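Local coordinates for protein L-cysteine S-thiosulfotransferase subunit SoxA (PDB 2C1D) that forms, with its partner SoxX, a heme enzyme that joins thiosulfate to a cysteine of the carrier protein SoxY during sulfur oxidation, at residues A158-Y170 with D240-G252. Residues are numbered along the deposited sequence; the frame is centred on the assembly and turned at random.
Sequences AAPYWEHGKEIYY and DFKALELYVASRG. With ZN (zinc ion), chain K.
Helices 159-170 and 240-251 cross almost perpendicularly, at -89° with axes 7.2 Å apart, and Gly-165 sits at the crossing, its CA 4.0 Å from that of Leu-244. Lacking a side chain, Gly-165 lets its CA-H face Ala-243 O and leaves room for Tyr-247, which enters as a knob among Trp-162, Gly-165, Lys-166 and Tyr-169. The Tyr-247 ring has Lys-166 CA 3.6 Å above its centre, a CH-pi contact, while its CD1-CE1 edge turns onto the face of the Trp-162 indole in a T-shaped pair with planes at 62°. The in-plane hydrogen bond from Trp-162 NE1 to Ser-250 OG (2.8 Å, 157°), with Tyr-247 against a face, restricts rotation of the indole; Ser-250 OG in turn donates to Tyr-247 O. Tyr-169 fills a second hole, and the guanidinium of Arg-251, its chain bent at chi3, lies flat on this ring with centres 4.1 Å apart. Arg-251 NH1 also reaches Tyr-170 OH (3.3 Å), and Glu-185 binds both residues, through NH2 of the arginine and OH of the tyrosine. A water bridges Arg-251 NH2 and Tyr-169 OH. At the start of helix 240-251, Asp-240 OD1 shares a zinc ion with His-164 NE2 (2.1 Å from the metal) from the middle of helix 159-170, imidazole and carboxylate planes nearly perpendicular. The crossing resembles that of the N- and C-terminal helices of cytochrome c domains; Tyr-169 also touches Cys-180, which binds the second heme covalently, and His-184, an axial ligand of its iron. Zinc thus ties the start of one helix to the middle of the other, while the stacked arginine, whose charge Glu-185 probably balances, joins them near the heme-binding helix 180-184.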
loop_
_atom_site.group_PDB
_atom_site.type_symbol
_atom_site.label_atom_id
_atom_site.label_comp_id
_atom_site.label_asym_id
_atom_site.label_seq_id
_atom_site.Cartn_x
_atom_site.Cartn_y
_atom_site.Cartn_z
ATOM N N ALA A 158 23.238 -7.762 1.584
ATOM C CA ALA A 158 21.852 -7.299 1.516
ATOM C C ALA A 158 21.726 -5.794 1.628
ATOM O O ALA A 158 20.743 -5.233 1.176
ATOM C CB ALA A 158 21.007 -7.965 2.623
ATOM N N ALA A 159 22.717 -5.155 2.259
ATOM C CA ALA A 159 22.606 -3.756 2.655
ATOM C C ALA A 159 22.317 -2.756 1.509
ATOM O O ALA A 159 21.489 -1.870 1.671
ATOM C CB ALA A 159 23.841 -3.327 3.442
ATOM N N PRO A 160 22.983 -2.876 0.375
ATOM C CA PRO A 160 22.735 -1.926 -0.718
ATOM C C PRO A 160 21.353 -2.084 -1.322
ATOM O O PRO A 160 20.731 -1.079 -1.638
ATOM C CB PRO A 160 23.797 -2.285 -1.748
ATOM C CG PRO A 160 24.815 -3.090 -0.986
ATOM C CD PRO A 160 24.028 -3.848 0.026
ATOM N N TYR A 161 20.904 -3.324 -1.474
ATOM C CA TYR A 161 19.537 -3.620 -1.893
ATOM C C TYR A 161 18.526 -3.023 -0.913
ATOM O O TYR A 161 17.578 -2.369 -1.314
ATOM C CB TYR A 161 19.329 -5.121 -1.985
ATOM C CG TYR A 161 20.165 -5.810 -3.031
ATOM C CD1 TYR A 161 21.351 -6.484 -2.685
ATOM C CD2 TYR A 161 19.757 -5.841 -4.354
ATOM C CE1 TYR A 161 22.099 -7.138 -3.631
ATOM C CE2 TYR A 161 20.496 -6.484 -5.312
ATOM C CZ TYR A 161 21.670 -7.142 -4.950
ATOM O OH TYR A 161 22.383 -7.786 -5.918
ATOM N N TRP A 162 18.773 -3.212 0.378
ATOM C CA TRP A 162 17.862 -2.771 1.431
ATOM C C TRP A 162 17.766 -1.251 1.424
ATOM O O TRP A 162 16.677 -0.666 1.528
ATOM C CB TRP A 162 18.388 -3.300 2.773
ATOM C CG TRP A 162 17.570 -3.024 3.971
ATOM C CD1 TRP A 162 16.555 -3.788 4.467
ATOM C CD2 TRP A 162 17.738 -1.936 4.895
ATOM N NE1 TRP A 162 16.071 -3.227 5.620
ATOM C CE2 TRP A 162 16.777 -2.093 5.905
ATOM C CE3 TRP A 162 18.593 -0.832 4.950
ATOM C CZ2 TRP A 162 16.634 -1.190 6.948
ATOM C CZ3 TRP A 162 18.478 0.055 5.992
ATOM C CH2 TRP A 162 17.501 -0.128 6.989
ATOM N N GLU A 163 18.913 -0.608 1.306
ATOM C CA GLU A 163 18.981 0.848 1.194
ATOM C C GLU A 163 18.225 1.372 -0.033
ATOM O O GLU A 163 17.586 2.403 0.029
ATOM C CB GLU A 163 20.449 1.319 1.100
ATOM C CG GLU A 163 21.231 1.310 2.408
ATOM C CD GLU A 163 20.716 2.270 3.469
ATOM O OE1 GLU A 163 19.984 3.256 3.181
ATOM O OE2 GLU A 163 21.058 2.025 4.645
ATOM N N HIS A 164 18.307 0.658 -1.137
ATOM C CA HIS A 164 17.602 1.052 -2.361
ATOM C C HIS A 164 16.088 0.970 -2.105
ATOM O O HIS A 164 15.356 1.838 -2.539
ATOM C CB HIS A 164 18.026 0.162 -3.536
ATOM C CG HIS A 164 17.861 0.807 -4.875
ATOM N ND1 HIS A 164 18.627 1.875 -5.284
ATOM C CD2 HIS A 164 17.025 0.529 -5.897
ATOM C CE1 HIS A 164 18.262 2.235 -6.502
ATOM N NE2 HIS A 164 17.292 1.434 -6.896
ATOM N N GLY A 165 15.637 -0.064 -1.376
ATOM C CA GLY A 165 14.234 -0.202 -1.033
ATOM C C GLY A 165 13.793 0.864 -0.042
ATOM O O GLY A 165 12.692 1.410 -0.146
ATOM N N LYS A 166 14.658 1.185 0.917
ATOM C CA LYS A 166 14.349 2.214 1.893
ATOM C C LYS A 166 14.051 3.533 1.179
ATOM O O LYS A 166 13.078 4.209 1.496
ATOM C CB LYS A 166 15.503 2.401 2.906
ATOM C CG LYS A 166 15.203 3.438 3.974
ATOM C CD LYS A 166 16.446 3.759 4.843
ATOM C CE LYS A 166 16.250 5.035 5.678
ATOM N NZ LYS A 166 17.340 5.106 6.701
ATOM N N GLU A 167 14.894 3.895 0.215
ATOM C CA GLU A 167 14.696 5.144 -0.523
ATOM C C GLU A 167 13.304 5.194 -1.201
ATOM O O GLU A 167 12.616 6.209 -1.136
ATOM C CB GLU A 167 15.837 5.341 -1.544
ATOM C CG GLU A 167 15.979 6.767 -2.059
ATOM C CD GLU A 167 16.729 6.874 -3.377
ATOM O OE1 GLU A 167 17.443 5.914 -3.778
ATOM O OE2 GLU A 167 16.593 7.940 -4.029
ATOM N N ILE A 168 12.910 4.095 -1.839
ATOM C CA ILE A 168 11.601 3.978 -2.490
ATOM C C ILE A 168 10.506 4.190 -1.450
ATOM O O ILE A 168 9.586 4.959 -1.689
ATOM C CB ILE A 168 11.464 2.579 -3.208
ATOM C CG1 ILE A 168 12.499 2.481 -4.324
ATOM C CG2 ILE A 168 10.027 2.317 -3.738
ATOM C CD1 ILE A 168 12.626 1.112 -4.963
ATOM N N TYR A 169 10.644 3.549 -0.277
ATOM C CA TYR A 169 9.633 3.577 0.787
ATOM C C TYR A 169 9.273 4.993 1.222
ATOM O O TYR A 169 8.104 5.283 1.505
ATOM C CB TYR A 169 10.087 2.773 2.035
ATOM C CG TYR A 169 8.919 2.385 2.924
ATOM C CD1 TYR A 169 8.166 1.274 2.632
ATOM C CD2 TYR A 169 8.550 3.158 4.025
ATOM C CE1 TYR A 169 7.076 0.915 3.391
ATOM C CE2 TYR A 169 7.436 2.808 4.810
ATOM C CZ TYR A 169 6.693 1.681 4.468
ATOM O OH TYR A 169 5.593 1.293 5.207
ATOM N N TYR A 170 10.282 5.863 1.238
ATOM C CA TYR A 170 10.132 7.248 1.675
ATOM C C TYR A 170 10.031 8.265 0.526
ATOM O O TYR A 170 9.929 9.447 0.775
ATOM C CB TYR A 170 11.306 7.601 2.596
ATOM C CG TYR A 170 11.190 6.880 3.913
ATOM C CD1 TYR A 170 11.806 5.659 4.119
ATOM C CD2 TYR A 170 10.417 7.408 4.931
ATOM C CE1 TYR A 170 11.674 4.986 5.338
ATOM C CE2 TYR A 170 10.262 6.745 6.130
ATOM C CZ TYR A 170 10.890 5.536 6.330
ATOM O OH TYR A 170 10.733 4.907 7.535
ATOM N N ASP A 240 13.696 -2.786 -8.646
ATOM C CA ASP A 240 13.331 -1.808 -7.618
ATOM C C ASP A 240 12.248 -2.374 -6.656
ATOM O O ASP A 240 12.286 -2.122 -5.451
ATOM C CB ASP A 240 12.871 -0.505 -8.264
ATOM C CG ASP A 240 14.012 0.548 -8.450
ATOM O OD1 ASP A 240 15.209 0.323 -8.825
ATOM O OD2 ASP A 240 13.821 1.721 -8.369
ATOM N N PHE A 241 11.296 -3.143 -7.180
ATOM C CA PHE A 241 10.253 -3.746 -6.323
ATOM C C PHE A 241 10.776 -4.978 -5.569
ATOM O O PHE A 241 10.226 -5.339 -4.527
ATOM C CB PHE A 241 8.977 -4.067 -7.113
ATOM C CG PHE A 241 7.939 -2.950 -7.137
ATOM C CD1 PHE A 241 6.762 -3.140 -7.825
ATOM C CD2 PHE A 241 8.140 -1.708 -6.497
ATOM C CE1 PHE A 241 5.796 -2.160 -7.877
ATOM C CE2 PHE A 241 7.162 -0.713 -6.554
ATOM C CZ PHE A 241 6.006 -0.938 -7.217
ATOM N N LYS A 242 11.826 -5.626 -6.082
ATOM C CA LYS A 242 12.509 -6.690 -5.333
ATOM C C LYS A 242 13.214 -6.070 -4.145
ATOM O O LYS A 242 13.132 -6.574 -3.016
ATOM C CB LYS A 242 13.554 -7.400 -6.185
ATOM C CG LYS A 242 13.035 -8.281 -7.272
ATOM C CD LYS A 242 14.160 -9.146 -7.779
ATOM C CE LYS A 242 13.912 -9.666 -9.176
ATOM N NZ LYS A 242 15.149 -10.509 -9.543
ATOM N N ALA A 243 13.879 -4.943 -4.380
ATOM C CA ALA A 243 14.485 -4.182 -3.292
ATOM C C ALA A 243 13.467 -3.672 -2.269
ATOM O O ALA A 243 13.693 -3.753 -1.069
ATOM C CB ALA A 243 15.326 -3.020 -3.831
ATOM N N LEU A 244 12.331 -3.184 -2.738
ATOM C CA LEU A 244 11.259 -2.743 -1.868
ATOM C C LEU A 244 10.730 -3.919 -1.044
ATOM O O LEU A 244 10.467 -3.760 0.124
ATOM C CB LEU A 244 10.112 -2.140 -2.710
ATOM C CG LEU A 244 8.928 -1.535 -1.980
ATOM C CD1 LEU A 244 9.368 -0.439 -0.998
ATOM C CD2 LEU A 244 7.902 -0.982 -2.998
ATOM N N GLU A 245 10.558 -5.086 -1.664
ATOM C CA GLU A 245 10.069 -6.259 -0.930
ATOM C C GLU A 245 11.035 -6.665 0.191
ATOM O O GLU A 245 10.606 -7.076 1.279
ATOM C CB GLU A 245 9.763 -7.467 -1.861
ATOM C CG GLU A 245 9.113 -8.620 -1.103
ATOM C CD GLU A 245 8.576 -9.751 -1.968
ATOM O OE1 GLU A 245 8.643 -10.927 -1.525
ATOM O OE2 GLU A 245 8.069 -9.486 -3.064
ATOM N N LEU A 246 12.331 -6.543 -0.063
ATOM C CA LEU A 246 13.360 -6.807 0.956
ATOM C C LEU A 246 13.244 -5.829 2.109
ATOM O O LEU A 246 13.244 -6.224 3.281
ATOM C CB LEU A 246 14.772 -6.704 0.347
ATOM C CG LEU A 246 15.995 -6.762 1.281
ATOM C CD1 LEU A 246 16.157 -8.142 1.958
ATOM C CD2 LEU A 246 17.255 -6.403 0.513
ATOM N N TYR A 247 13.118 -4.557 1.765
ATOM C CA TYR A 247 13.038 -3.524 2.765
ATOM C C TYR A 247 11.740 -3.651 3.598
ATOM O O TYR A 247 11.782 -3.608 4.824
ATOM C CB TYR A 247 13.170 -2.136 2.142
ATOM C CG TYR A 247 13.034 -1.087 3.179
ATOM C CD1 TYR A 247 14.064 -0.849 4.084
ATOM C CD2 TYR A 247 11.860 -0.363 3.306
ATOM C CE1 TYR A 247 13.931 0.113 5.086
ATOM C CE2 TYR A 247 11.713 0.573 4.308
ATOM C CZ TYR A 247 12.756 0.806 5.194
ATOM O OH TYR A 247 12.587 1.739 6.198
ATOM N N VAL A 248 10.604 -3.823 2.930
ATOM C CA VAL A 248 9.303 -3.859 3.614
ATOM C C VAL A 248 9.196 -5.135 4.452
ATOM O O VAL A 248 8.735 -5.087 5.579
ATOM C CB VAL A 248 8.121 -3.715 2.630
ATOM C CG1 VAL A 248 6.760 -3.807 3.346
ATOM C CG2 VAL A 248 8.192 -2.376 1.925
ATOM N N ALA A 249 9.665 -6.262 3.929
ATOM C CA ALA A 249 9.728 -7.483 4.717
ATOM C C ALA A 249 10.418 -7.286 6.080
ATOM O O ALA A 249 9.949 -7.779 7.101
ATOM C CB ALA A 249 10.435 -8.594 3.937
ATOM N N SER A 250 11.546 -6.591 6.061
ATOM C CA SER A 250 12.373 -6.388 7.246
ATOM C C SER A 250 11.687 -5.477 8.248
ATOM O O SER A 250 11.975 -5.570 9.434
ATOM C CB SER A 250 13.762 -5.854 6.869
ATOM O OG SER A 250 13.733 -4.481 6.506
ATOM N N ARG A 251 10.770 -4.601 7.804
ATOM C CA ARG A 251 9.998 -3.784 8.733
ATOM C C ARG A 251 9.103 -4.628 9.651
ATOM O O ARG A 251 8.685 -4.163 10.708
ATOM C CB ARG A 251 9.154 -2.726 8.016
ATOM C CG ARG A 251 9.978 -1.649 7.290
ATOM C CD ARG A 251 9.119 -0.771 6.390
ATOM N NE ARG A 251 8.282 0.119 7.165
ATOM C CZ ARG A 251 8.682 1.292 7.646
ATOM N NH1 ARG A 251 9.906 1.754 7.396
ATOM N NH2 ARG A 251 7.827 2.032 8.332
ATOM N N GLY A 252 8.829 -5.866 9.266
ATOM C CA GLY A 252 8.080 -6.771 10.122
ATOM C C GLY A 252 8.898 -7.878 10.741
ATOM O O GLY A 252 8.330 -8.865 11.198
HETATM ZN ZN ZN K . 16.405 1.654 -8.763
HETATM O O HOH W 1 5.082 1.455 8.004
#